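Local coordinates for protein hydrolase, isochorismatase family (Pseudomonas putida, PDB 4L07) that hydrolyses the amide group of maleamate, as a maleamate amidase of the isochorismatase-like hydrolase family, at residues E5-A10 / Q187-D192; V27-G32 / M103-Q108; Y31-L36 / A90-G95; S120-S125 / S160-L165; A144-C149 / A181-I186. All blocks are in the same frame, centred on the assembly; numbering follows the deposited sequence.

Contact 1 of 5, residues E5-A10 / Q187-D192; sequences EVYDAA and QQKYGD. With SO4 (sulfate ion), chain E.
Tyr7 of helix 3-9 lies against Gln188 and Lys189 and docks the N-terminal helix on the end of helix 176-189, one of the helices that flank the parallel sheet of the isochorismatase fold. Starting at Tyr7 CB, the first neighbour is the amide nitrogen Gln188 NE2 at 3.7 Å. Further out, Tyr7 CD1 meets both Gln188 NE2 and the aliphatic Gln188 CG, each at 3.6 Å, and Tyr7 CE1 rests 4.0 Å from the same CG. The two side chains cross almost at a right angle, and the amide plane stands 87° from the ring. Gln188 can bring its CG and NE2 together onto this side because its chain is kinked at chi2 (-54°). Tyr7 CE1 also comes within 4.2 Å of Lys189 CE. No direct hydrogen bond joins the segments; the ring ends instead in an OH that binds two waters, one of which lies in the ring plane and is only weakly linked to Lys189. The same ring meets Tyr184 edge-to-face and touches Pro178 of the second subunit. Lys189, extended beyond CG, carries its ammonium group to a sulfate that is also bound by Thr145, Cys149 and Arg174 of the second subunit; the end of this helix therefore contributes to the anion pocket of a neighbouring chain. The second water joins the hydroxyl to the pocket lysine, 2.8 Å from Tyr7 OH and 2.8 Å from Lys189 NZ.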
# COMPACT_ATOMS: atom_id res chain seq x y z
N GLU A 5 12.64 32.33 -7.27
CA GLU A 5 13.57 31.95 -8.33
C GLU A 5 14.11 30.54 -8.14
O GLU A 5 14.26 29.79 -9.11
CB GLU A 5 14.72 32.97 -8.45
CG GLU A 5 14.26 34.30 -9.04
CD GLU A 5 15.22 35.46 -8.80
OE1 GLU A 5 16.09 35.38 -7.90
OE2 GLU A 5 15.07 36.48 -9.51
N VAL A 6 14.39 30.18 -6.88
CA VAL A 6 14.89 28.83 -6.56
C VAL A 6 13.85 27.77 -6.95
O VAL A 6 14.17 26.79 -7.62
CB VAL A 6 15.25 28.68 -5.07
CG1 VAL A 6 15.49 27.21 -4.70
CG2 VAL A 6 16.48 29.51 -4.73
N TYR A 7 12.61 27.97 -6.52
CA TYR A 7 11.53 27.01 -6.81
C TYR A 7 11.23 26.93 -8.31
O TYR A 7 11.04 25.83 -8.86
CB TYR A 7 10.28 27.34 -5.99
CG TYR A 7 10.28 26.71 -4.61
CD1 TYR A 7 9.42 25.64 -4.31
CD2 TYR A 7 11.13 27.17 -3.61
CE1 TYR A 7 9.42 25.06 -3.05
CE2 TYR A 7 11.14 26.60 -2.34
CZ TYR A 7 10.28 25.54 -2.07
OH TYR A 7 10.29 24.98 -0.82
N ASP A 8 11.24 28.08 -8.99
CA ASP A 8 11.05 28.11 -10.44
C ASP A 8 12.13 27.32 -11.18
O ASP A 8 11.83 26.48 -12.03
CB ASP A 8 10.97 29.55 -10.96
CG ASP A 8 10.71 29.61 -12.46
OD1 ASP A 8 9.73 28.99 -12.92
OD2 ASP A 8 11.49 30.28 -13.17
N ALA A 9 13.40 27.57 -10.85
CA ALA A 9 14.50 26.86 -11.51
C ALA A 9 14.48 25.36 -11.21
O ALA A 9 14.92 24.56 -12.04
CB ALA A 9 15.84 27.47 -11.12
N ALA A 10 13.96 24.99 -10.03
CA ALA A 10 13.86 23.58 -9.62
C ALA A 10 12.70 22.86 -10.31
O ALA A 10 12.51 21.65 -10.13
CB ALA A 10 13.74 23.48 -8.10
N GLN A 187 0.79 23.86 -3.89
CA GLN A 187 0.88 24.62 -5.15
C GLN A 187 2.22 24.41 -5.87
O GLN A 187 2.27 24.31 -7.10
CB GLN A 187 0.63 26.11 -4.89
CG GLN A 187 0.69 27.01 -6.13
CD GLN A 187 -0.27 26.60 -7.23
OE1 GLN A 187 -1.39 26.16 -6.97
NE2 GLN A 187 0.17 26.75 -8.48
N GLN A 188 3.30 24.31 -5.10
CA GLN A 188 4.62 24.11 -5.68
C GLN A 188 4.84 22.69 -6.19
O GLN A 188 5.35 22.50 -7.30
CB GLN A 188 5.72 24.49 -4.68
CG GLN A 188 5.79 25.99 -4.36
CD GLN A 188 5.91 26.85 -5.61
OE1 GLN A 188 5.24 27.88 -5.74
NE2 GLN A 188 6.74 26.42 -6.55
N LYS A 189 4.41 21.70 -5.41
CA LYS A 189 4.87 20.32 -5.62
C LYS A 189 3.82 19.28 -5.97
O LYS A 189 4.15 18.26 -6.59
CB LYS A 189 5.65 19.82 -4.39
CG LYS A 189 6.81 20.71 -3.98
CD LYS A 189 7.63 20.06 -2.87
CE LYS A 189 8.74 21.00 -2.39
NZ LYS A 189 9.48 20.43 -1.23
N TYR A 190 2.57 19.50 -5.57
CA TYR A 190 1.60 18.40 -5.53
C TYR A 190 0.30 18.60 -6.30
O TYR A 190 -0.24 17.65 -6.86
CB TYR A 190 1.29 17.99 -4.09
CG TYR A 190 2.53 17.70 -3.27
CD1 TYR A 190 3.43 16.70 -3.66
CD2 TYR A 190 2.81 18.43 -2.12
CE1 TYR A 190 4.58 16.44 -2.91
CE2 TYR A 190 3.95 18.18 -1.37
CZ TYR A 190 4.82 17.19 -1.77
OH TYR A 190 5.96 16.95 -1.02
N GLY A 191 -0.23 19.82 -6.33
CA GLY A 191 -1.50 20.05 -7.01
C GLY A 191 -1.72 21.52 -7.28
O GLY A 191 -0.87 22.34 -6.97
N ASP A 192 -2.87 21.85 -7.88
CA ASP A 192 -3.24 23.24 -8.08
C ASP A 192 -4.18 23.74 -6.99
O ASP A 192 -5.28 23.20 -6.81
CB ASP A 192 -3.86 23.45 -9.48
CG ASP A 192 -2.81 23.79 -10.54
OD1 ASP A 192 -1.62 23.94 -10.19
OD2 ASP A 192 -3.18 23.90 -11.73
S SO4 E . 11.67 17.29 -2.52
O1 SO4 E . 11.96 16.86 -1.14
O2 SO4 E . 10.38 18.01 -2.56
O3 SO4 E . 12.74 18.19 -3.00
O4 SO4 E . 11.64 16.10 -3.40
O HOH W 1 8.34 23.39 -0.02
O HOH W 2 11.42 22.46 -0.81

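Contact 2 of 5, residues V27-G32 / M103-Q108; sequences VDFSYG and MATGIQ
Phe29 and Tyr31 both set CG beside the backbone N and anti to the carbonyl carbon, Phe29 with chi1 at -87°; Phe29 points at the short 3-10 segment 103-105, while Tyr31 reaches it with the far end of its side chain. Thr105 answers with chi1 63°: OG1 sits between its own N and carbonyl carbon, and the methyl CG2 is left to point at Phe29. That methyl packs 3.7 Å from Phe29 CB, with Phe29 CD2 next at 4.0 Å, an oblique apolar approach near the root of the ring. Tyr31 works with its tip. The amide Met103 N donates to Tyr31 OH over 3.2 Å in a nearly straight bond (168°), and Met103 CB lies 3.7 Å from the same Tyr31 OH, after which the thioether chain bends away. Thr105 OG1 is kept busy within its own loop: it bonds to the carbonyl of Asp102 and accepts from Ile107 N at 3.2 Å, which makes an ST turn. Arg97 adds a cation-pi contact to the Tyr31 ring, and Met48 and Thr51 of helix 45-60 press on Phe29. The loop ahead of strand 112-116 is thereby fastened to the chain leaving strand 22-27. Phe29 centres an inverse gamma turn directly after Asp28, whose carboxylate forms a salt bridge with Lys116 and whose side chain lies against Cys149 CB, a grouping consistent with the Asp-Lys-Cys triad of isochorismatase-like cysteine hydrolases.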
# COMPACT_ATOMS: atom_id res chain seq x y z
N VAL A 27 -12.31 15.26 3.11
CA VAL A 27 -11.46 14.69 4.15
C VAL A 27 -11.86 15.12 5.56
O VAL A 27 -11.68 16.28 5.94
CB VAL A 27 -9.97 15.06 3.92
CG1 VAL A 27 -9.09 14.41 4.97
CG2 VAL A 27 -9.54 14.66 2.52
N ASP A 28 -12.41 14.17 6.32
CA ASP A 28 -12.60 14.31 7.77
C ASP A 28 -13.39 15.55 8.21
O ASP A 28 -13.06 16.17 9.23
CB ASP A 28 -11.24 14.29 8.51
CG ASP A 28 -10.47 13.00 8.30
OD1 ASP A 28 -11.07 12.00 7.83
OD2 ASP A 28 -9.26 12.97 8.62
N PHE A 29 -14.44 15.89 7.47
CA PHE A 29 -15.43 16.85 7.97
C PHE A 29 -16.41 16.11 8.90
O PHE A 29 -17.62 16.11 8.68
CB PHE A 29 -16.17 17.58 6.83
CG PHE A 29 -15.47 18.82 6.31
CD1 PHE A 29 -14.61 19.57 7.12
CD2 PHE A 29 -15.73 19.28 5.02
CE1 PHE A 29 -13.99 20.72 6.63
CE2 PHE A 29 -15.11 20.42 4.52
CZ PHE A 29 -14.24 21.14 5.33
N SER A 30 -15.85 15.46 9.91
CA SER A 30 -16.63 14.81 10.97
C SER A 30 -16.78 15.80 12.12
O SER A 30 -16.03 16.77 12.21
CB SER A 30 -15.93 13.54 11.45
OG SER A 30 -14.69 13.84 12.07
N TYR A 31 -17.76 15.57 13.00
CA TYR A 31 -17.99 16.48 14.13
C TYR A 31 -16.75 16.66 15.01
O TYR A 31 -16.52 17.74 15.55
CB TYR A 31 -19.19 16.03 14.97
CG TYR A 31 -20.51 16.20 14.25
CD1 TYR A 31 -20.99 17.47 13.93
CD2 TYR A 31 -21.27 15.09 13.87
CE1 TYR A 31 -22.20 17.63 13.27
CE2 TYR A 31 -22.47 15.25 13.20
CZ TYR A 31 -22.94 16.52 12.91
OH TYR A 31 -24.13 16.66 12.25
N GLY A 32 -15.94 15.61 15.14
CA GLY A 32 -14.69 15.67 15.91
C GLY A 32 -13.75 16.76 15.42
O GLY A 32 -12.97 17.30 16.20
N MET A 103 -23.43 17.13 9.21
CA MET A 103 -24.56 17.30 8.29
C MET A 103 -24.47 18.56 7.42
O MET A 103 -25.08 18.61 6.35
CB MET A 103 -25.90 17.25 9.05
CG MET A 103 -26.41 15.85 9.35
SD MET A 103 -26.51 14.73 7.93
CE MET A 103 -27.81 15.46 6.94
N ALA A 104 -23.69 19.55 7.86
CA ALA A 104 -23.47 20.78 7.10
C ALA A 104 -22.78 20.55 5.76
O ALA A 104 -22.81 21.42 4.88
CB ALA A 104 -22.68 21.79 7.94
N THR A 105 -22.17 19.38 5.59
CA THR A 105 -21.55 19.00 4.32
C THR A 105 -22.61 18.62 3.29
O THR A 105 -22.32 18.56 2.09
CB THR A 105 -20.63 17.78 4.48
OG1 THR A 105 -21.41 16.65 4.89
CG2 THR A 105 -19.54 18.06 5.50
N GLY A 106 -23.82 18.35 3.76
CA GLY A 106 -24.92 17.90 2.91
C GLY A 106 -24.79 16.45 2.49
O GLY A 106 -25.40 16.03 1.51
N ILE A 107 -23.98 15.67 3.21
CA ILE A 107 -23.84 14.23 2.94
C ILE A 107 -25.22 13.55 2.84
O ILE A 107 -26.12 13.84 3.63
CB ILE A 107 -22.94 13.53 3.99
CG1 ILE A 107 -22.70 12.05 3.62
CG2 ILE A 107 -23.48 13.71 5.41
CD1 ILE A 107 -21.67 11.35 4.48
N GLN A 108 -25.36 12.67 1.86
CA GLN A 108 -26.61 11.95 1.62
C GLN A 108 -26.39 10.46 1.85
O GLN A 108 -25.24 10.01 1.80
CB GLN A 108 -27.07 12.19 0.18
CG GLN A 108 -27.32 13.65 -0.16
CD GLN A 108 -27.81 13.86 -1.58
OE1 GLN A 108 -28.02 12.90 -2.32
NE2 GLN A 108 -27.99 15.11 -1.96

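Contact 3 of 5, residues Y31-L36 / A90-G95; sequences YGFTDL and AALLYG
Just ahead of Gly32 and Phe33, the two residues that meet Leu92, the carbonyl O of Tyr31 is gripped by two amides of its own helix: Asp35 N at 2.8 Å from Tyr31 O, and Thr34 N, in a weak bond, at 3.1 Å from it. These bonds belong to the short helix 31-34, in which Gly32 faces the loop 90-95 with bare backbone. Across from it, a single methyl does the touching. Leu92 CD1 settles 4.0 Å from Gly32 CA, and the lack of a side chain on the glycine is what allows the branch so near the helix backbone. The same CD1 is 4.4 Å from Phe33 CE2, approaching the ring obliquely. Leu92 reaches both from an inverse gamma turn, with CG anti to its carbonyl carbon (chi1 -63°). Polar bonds outside the pair fix the two backbones: Gly32 pairs with Leu98 and offers its carbonyl to Thr40, and Leu92 pairs with Tyr72. Leu98 also packs on the Leu92 side chain, while Met89 covers part of Phe33, whose ring lies about 4 Å from the sulfate held by Thr145 and Cys149. The contact thus joins the helix after strand 22-27 to the long loop before strand 112-116. With no hydrogen bond or charge across it, the meeting itself rests on dispersion and the exclusion of water, while hydrogen bonds to Leu98, Thr40 and Tyr72 hold the two backbones.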
# COMPACT_ATOMS: atom_id res chain seq x y z
N TYR A 31 -17.76 15.57 13.00
CA TYR A 31 -17.99 16.48 14.13
C TYR A 31 -16.75 16.66 15.01
O TYR A 31 -16.52 17.74 15.55
CB TYR A 31 -19.19 16.03 14.97
CG TYR A 31 -20.51 16.20 14.25
CD1 TYR A 31 -20.99 17.47 13.93
CD2 TYR A 31 -21.27 15.09 13.87
CE1 TYR A 31 -22.20 17.63 13.27
CE2 TYR A 31 -22.47 15.25 13.20
CZ TYR A 31 -22.94 16.52 12.91
OH TYR A 31 -24.13 16.66 12.25
N GLY A 32 -15.94 15.61 15.14
CA GLY A 32 -14.69 15.67 15.91
C GLY A 32 -13.75 16.76 15.42
O GLY A 32 -12.97 17.30 16.20
N PHE A 33 -13.85 17.09 14.13
CA PHE A 33 -13.01 18.11 13.52
C PHE A 33 -13.75 19.42 13.22
O PHE A 33 -13.11 20.41 12.92
CB PHE A 33 -12.34 17.56 12.25
CG PHE A 33 -11.38 16.43 12.53
CD1 PHE A 33 -10.10 16.70 13.01
CD2 PHE A 33 -11.76 15.11 12.33
CE1 PHE A 33 -9.22 15.66 13.28
CE2 PHE A 33 -10.88 14.07 12.60
CZ PHE A 33 -9.61 14.35 13.08
N THR A 34 -15.08 19.42 13.31
CA THR A 34 -15.88 20.59 12.89
C THR A 34 -16.77 21.19 13.98
O THR A 34 -17.29 22.30 13.80
CB THR A 34 -16.79 20.26 11.69
OG1 THR A 34 -17.74 19.26 12.08
CG2 THR A 34 -15.97 19.75 10.50
N ASP A 35 -16.99 20.46 15.07
CA ASP A 35 -17.83 20.96 16.18
C ASP A 35 -16.96 21.40 17.35
O ASP A 35 -16.37 20.58 18.05
CB ASP A 35 -18.84 19.88 16.61
CG ASP A 35 -19.81 20.37 17.68
OD1 ASP A 35 -19.50 21.34 18.40
OD2 ASP A 35 -20.89 19.75 17.80
N LEU A 36 -16.93 22.71 17.60
CA LEU A 36 -15.99 23.30 18.57
C LEU A 36 -16.12 22.83 20.03
O LEU A 36 -15.29 23.19 20.87
CB LEU A 36 -15.99 24.83 18.47
CG LEU A 36 -15.40 25.42 17.19
CD1 LEU A 36 -15.79 26.88 17.02
CD2 LEU A 36 -13.88 25.27 17.13
N ALA A 90 -7.46 9.82 19.84
CA ALA A 90 -7.99 8.62 20.50
C ALA A 90 -9.47 8.76 20.89
O ALA A 90 -10.14 7.77 21.16
CB ALA A 90 -7.14 8.26 21.71
N ALA A 91 -9.97 10.00 20.91
CA ALA A 91 -11.38 10.28 21.21
C ALA A 91 -12.33 9.88 20.08
O ALA A 91 -13.55 9.78 20.28
CB ALA A 91 -11.56 11.76 21.57
N LEU A 92 -11.77 9.63 18.89
CA LEU A 92 -12.55 9.34 17.69
C LEU A 92 -12.91 7.86 17.60
O LEU A 92 -12.37 7.12 16.78
CB LEU A 92 -11.78 9.82 16.44
CG LEU A 92 -11.48 11.32 16.25
CD1 LEU A 92 -12.75 12.16 16.11
CD2 LEU A 92 -10.62 11.92 17.34
N LEU A 93 -13.85 7.44 18.45
CA LEU A 93 -14.20 6.02 18.60
C LEU A 93 -15.45 5.68 17.80
O LEU A 93 -16.37 6.50 17.71
CB LEU A 93 -14.42 5.68 20.08
CG LEU A 93 -13.25 5.77 21.05
CD1 LEU A 93 -13.73 5.71 22.50
CD2 LEU A 93 -12.20 4.69 20.79
N TYR A 94 -15.48 4.47 17.22
CA TYR A 94 -16.68 3.98 16.53
C TYR A 94 -17.88 4.14 17.46
O TYR A 94 -17.75 3.95 18.67
CB TYR A 94 -16.55 2.50 16.15
CG TYR A 94 -15.67 2.17 14.96
CD1 TYR A 94 -14.31 1.95 15.12
CD2 TYR A 94 -16.21 2.05 13.67
CE1 TYR A 94 -13.50 1.64 14.04
CE2 TYR A 94 -15.39 1.74 12.58
CZ TYR A 94 -14.04 1.53 12.77
OH TYR A 94 -13.20 1.20 11.72
N GLY A 95 -19.03 4.49 16.89
CA GLY A 95 -20.25 4.65 17.67
C GLY A 95 -20.39 5.98 18.40
O GLY A 95 -21.42 6.23 19.04

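Contact 4 of 5, residues S120-S125 / S160-L165; sequences SSFFGS and SGFKVL
Phe122 opens a type II beta turn that ends at Ser125, while Ser160 stands just before Gly161, whose positive phi closes helix 146-159 in a Schellman motif; the two CA atoms, Phe122 and Ser160, remain 8.6 Å apart. The gap is crossed by the Phe122 ring, set beside its backbone N and anti to the carbonyl carbon (chi1 -69°). Its CD2 comes 3.9 Å from Ser160 OG, and the neighbouring Phe122 CE2 meets Phe162 CE2 at 4.3 Å, the rings approaching obliquely without a defined stack. Ser160 OG does not spend its polarity on the ring, for it bonds to the carbonyl of Asp156 one turn back in the helix. On the other side, serines brace the turn. Ser120 OG accepts from Phe122 N at 3.0 Å, an ST turn that fixes the backbone amide of Phe122. Ser125 OG donates to Ser121 O over 2.6 Å, tilted 19° from the carbonyl plane, while it caps the start of helix 127-133 at Leu127 N. Leu127 and Ala157 also pack on Phe122, and Leu131 and Ala132 of the third subunit on Phe162. No hydrogen bond joins the two segments themselves, which meet through the Phe122 ring; hydroxyls of Ser120 and Ser121 tie the loop to Asp156 and Thr153 of helix 146-159. Ser160 OG is satisfied elsewhere, so burial of the two phenyl rings costs no unpaired hydroxyl there.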
# COMPACT_ATOMS: atom_id res chain seq x y z
N SER A 120 -3.54 10.42 5.89
CA SER A 120 -3.90 10.31 4.48
C SER A 120 -5.15 9.47 4.25
O SER A 120 -5.29 8.39 4.81
CB SER A 120 -2.76 9.69 3.68
OG SER A 120 -3.22 9.40 2.36
N SER A 121 -6.03 9.96 3.38
CA SER A 121 -7.26 9.25 3.05
C SER A 121 -6.98 7.97 2.26
O SER A 121 -7.84 7.11 2.15
CB SER A 121 -8.20 10.16 2.27
OG SER A 121 -8.61 11.23 3.09
N PHE A 122 -5.76 7.87 1.72
CA PHE A 122 -5.36 6.70 0.91
C PHE A 122 -4.65 5.64 1.72
O PHE A 122 -4.62 4.47 1.32
CB PHE A 122 -4.43 7.13 -0.23
CG PHE A 122 -5.10 7.94 -1.30
CD1 PHE A 122 -5.26 9.32 -1.15
CD2 PHE A 122 -5.56 7.33 -2.47
CE1 PHE A 122 -5.88 10.07 -2.14
CE2 PHE A 122 -6.17 8.08 -3.46
CZ PHE A 122 -6.33 9.45 -3.29
N PHE A 123 -4.06 6.03 2.85
CA PHE A 123 -3.24 5.10 3.61
C PHE A 123 -4.05 4.06 4.37
O PHE A 123 -4.84 4.41 5.26
CB PHE A 123 -2.25 5.80 4.55
CG PHE A 123 -1.26 4.85 5.16
CD1 PHE A 123 0.00 4.70 4.60
CD2 PHE A 123 -1.63 4.05 6.24
CE1 PHE A 123 0.90 3.78 5.14
CE2 PHE A 123 -0.74 3.13 6.77
CZ PHE A 123 0.53 3.00 6.22
N GLY A 124 -3.84 2.79 4.04
CA GLY A 124 -4.53 1.70 4.71
C GLY A 124 -6.03 1.73 4.47
O GLY A 124 -6.79 1.34 5.34
N SER A 125 -6.43 2.19 3.29
CA SER A 125 -7.85 2.34 2.94
C SER A 125 -8.13 1.85 1.53
O SER A 125 -7.21 1.59 0.75
CB SER A 125 -8.30 3.80 3.09
OG SER A 125 -8.04 4.55 1.90
N SER A 160 -0.47 8.47 -6.21
CA SER A 160 -1.28 7.33 -6.64
C SER A 160 -1.65 7.37 -8.13
O SER A 160 -2.23 6.41 -8.65
CB SER A 160 -2.53 7.22 -5.77
OG SER A 160 -2.18 7.02 -4.40
N GLY A 161 -1.30 8.45 -8.82
CA GLY A 161 -1.60 8.58 -10.24
C GLY A 161 -2.77 9.48 -10.60
O GLY A 161 -3.24 9.44 -11.74
N PHE A 162 -3.22 10.32 -9.67
CA PHE A 162 -4.33 11.24 -9.94
C PHE A 162 -3.88 12.69 -9.91
O PHE A 162 -3.05 13.08 -9.09
CB PHE A 162 -5.48 11.04 -8.95
CG PHE A 162 -5.91 9.60 -8.82
CD1 PHE A 162 -6.72 9.03 -9.78
CD2 PHE A 162 -5.46 8.82 -7.76
CE1 PHE A 162 -7.10 7.69 -9.68
CE2 PHE A 162 -5.83 7.49 -7.66
CZ PHE A 162 -6.65 6.93 -8.62
N LYS A 163 -4.41 13.49 -10.83
CA LYS A 163 -4.20 14.93 -10.82
C LYS A 163 -5.03 15.52 -9.69
O LYS A 163 -6.12 15.03 -9.38
CB LYS A 163 -4.61 15.53 -12.17
CG LYS A 163 -3.67 15.12 -13.29
CD LYS A 163 -4.37 15.12 -14.64
CE LYS A 163 -3.38 14.84 -15.77
NZ LYS A 163 -2.58 16.05 -16.10
N VAL A 164 -4.50 16.57 -9.06
CA VAL A 164 -5.09 17.09 -7.83
C VAL A 164 -5.41 18.58 -7.88
O VAL A 164 -4.55 19.40 -8.24
CB VAL A 164 -4.19 16.82 -6.60
CG1 VAL A 164 -4.82 17.36 -5.33
CG2 VAL A 164 -3.94 15.33 -6.44
N LEU A 165 -6.64 18.90 -7.50
CA LEU A 165 -7.07 20.29 -7.32
C LEU A 165 -7.52 20.51 -5.88
O LEU A 165 -8.22 19.68 -5.30
CB LEU A 165 -8.24 20.60 -8.27
CG LEU A 165 -8.06 20.26 -9.76
CD1 LEU A 165 -9.34 20.53 -10.53
CD2 LEU A 165 -6.90 21.06 -10.37

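Contact 5 of 5, residues A144-C149 / A181-I186; sequences ATTSGC and ASLYDI. With SO4 (sulfate ion), chain C.
Between Thr146-Ser147 and Ser182-Leu183 no aromatic ring takes part, and the flat group that is touched is the peptide joining Thr146 to Ser147. At its carbonyl end, Thr146 O lies 3.8 Å from Ser182 CB; at the other end, Ser147 CA is 3.5 Å from Ser182 OG. Ser147 and Ser182 are both small, and their CA atoms are 5.4 Å apart. Beside this, Thr146 extends its methyl, CG2 anti to the backbone N, to 3.9 Å from Leu183 CD2, the two side chains crossing at about a right angle. The hydroxyls are used elsewhere: Thr146 OG1 bonds to His179, Ser147 OG to Asp173 and Ser182 OG to Arg151. The start of helix 146-159 binds a sulfate, probably taken up from the crystallisation liquor. The peptide before Thr145 is cis, and its amide and that of Cys149 converge on one sulfate oxygen, an arrangement consistent with the oxyanion hole of isochorismatase-like cysteine hydrolases. Thr145 N reaches sulfate O2 over 2.9 Å (163°), Cys149 N reaches the same O2 over 2.9 Å (174°), and Thr145 OG1 donates to it at 2.7 Å. Arg174 of the same chain and Lys189 of the second subunit also bind the sulfate. Thr145 is also the N-cap residue, its OG1 taking a weak bond from Gly148 N at 3.3 Å.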
# COMPACT_ATOMS: atom_id res chain seq x y z
N ALA A 144 -10.61 18.89 6.50
CA ALA A 144 -9.89 19.37 7.68
C ALA A 144 -8.89 18.32 8.16
O ALA A 144 -9.21 17.14 8.17
CB ALA A 144 -10.88 19.70 8.79
N THR A 145 -7.67 18.72 8.54
CA THR A 145 -7.21 20.11 8.47
C THR A 145 -6.23 20.24 7.31
O THR A 145 -5.61 19.26 6.88
CB THR A 145 -6.49 20.55 9.76
OG1 THR A 145 -5.32 19.74 9.98
CG2 THR A 145 -7.43 20.43 10.96
N THR A 146 -6.08 21.46 6.81
CA THR A 146 -5.20 21.72 5.68
C THR A 146 -3.80 21.13 5.87
O THR A 146 -3.29 20.44 4.98
CB THR A 146 -5.07 23.23 5.42
OG1 THR A 146 -6.37 23.81 5.52
CG2 THR A 146 -4.51 23.49 4.03
N SER A 147 -3.21 21.39 7.03
CA SER A 147 -1.84 20.97 7.30
C SER A 147 -1.71 19.50 7.67
O SER A 147 -0.60 18.96 7.63
CB SER A 147 -1.19 21.84 8.39
OG SER A 147 -1.93 21.84 9.60
N GLY A 148 -2.82 18.85 8.02
CA GLY A 148 -2.79 17.46 8.47
C GLY A 148 -3.35 16.51 7.43
O GLY A 148 -2.68 16.19 6.44
N CYS A 149 -4.58 16.07 7.65
CA CYS A 149 -5.24 15.09 6.79
C CYS A 149 -5.38 15.53 5.32
O CYS A 149 -5.23 14.71 4.42
CB CYS A 149 -6.59 14.69 7.37
N ALA A 181 1.29 27.39 4.95
CA ALA A 181 2.49 26.62 4.63
C ALA A 181 2.15 25.41 3.77
O ALA A 181 2.84 25.13 2.79
CB ALA A 181 3.21 26.19 5.89
N SER A 182 1.08 24.69 4.12
CA SER A 182 0.70 23.51 3.33
C SER A 182 0.17 23.87 1.95
O SER A 182 0.47 23.19 0.98
CB SER A 182 -0.26 22.60 4.09
OG SER A 182 0.48 21.62 4.81
N LEU A 183 -0.60 24.95 1.85
CA LEU A 183 -1.10 25.39 0.55
C LEU A 183 0.05 25.80 -0.36
O LEU A 183 -0.00 25.55 -1.56
CB LEU A 183 -2.11 26.54 0.68
CG LEU A 183 -3.47 26.15 1.28
CD1 LEU A 183 -4.35 27.39 1.38
CD2 LEU A 183 -4.16 25.05 0.48
N TYR A 184 1.09 26.39 0.22
CA TYR A 184 2.28 26.74 -0.55
C TYR A 184 2.96 25.48 -1.09
O TYR A 184 3.22 25.38 -2.30
CB TYR A 184 3.27 27.56 0.28
CG TYR A 184 4.56 27.84 -0.46
CD1 TYR A 184 4.62 28.83 -1.45
CD2 TYR A 184 5.72 27.11 -0.20
CE1 TYR A 184 5.79 29.08 -2.14
CE2 TYR A 184 6.90 27.36 -0.89
CZ TYR A 184 6.93 28.35 -1.85
OH TYR A 184 8.09 28.61 -2.55
N ASP A 185 3.23 24.52 -0.21
CA ASP A 185 3.87 23.27 -0.62
C ASP A 185 3.07 22.53 -1.69
O ASP A 185 3.64 21.98 -2.63
CB ASP A 185 4.11 22.34 0.57
CG ASP A 185 5.20 22.83 1.51
OD1 ASP A 185 5.96 23.79 1.19
OD2 ASP A 185 5.31 22.23 2.59
N ILE A 186 1.74 22.50 -1.51
CA ILE A 186 0.86 21.86 -2.48
C ILE A 186 0.97 22.54 -3.85
O ILE A 186 1.25 21.87 -4.85
CB ILE A 186 -0.61 21.80 -1.98
CG1 ILE A 186 -0.72 20.82 -0.80
CG2 ILE A 186 -1.54 21.38 -3.11
CD1 ILE A 186 -1.96 21.01 0.05
S SO4 C . -5.59 16.64 11.37
O1 SO4 C . -6.34 17.48 12.34
O2 SO4 C . -5.83 17.09 10.00
O3 SO4 C . -4.14 16.75 11.66
O4 SO4 C . -5.98 15.21 11.50

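Contacts 1 and 5 share helix 176-189, their centres 15 Å apart, and bear on the same kind of anion site from different chains: contact 5 supplies the sulfate-binding amides, whereas the lysine of contact 1 serves the site of the second subunit. Val27 O lies 2.9 Å from Ala144 N, probably a hydrogen bond, and Asp28 OD2 is 3.4 Å from Cys149 CB, which puts contact 2 beside the pocket. Contact 3 continues contact 2 along helix 31-34 and brings the Phe33 ring to about 4 Å from the sulfate of contact 5. Contact 4, 14 Å from contact 5 between centres, meets contact 1 where Asp192 N lies 3.0 Å from Val164 O.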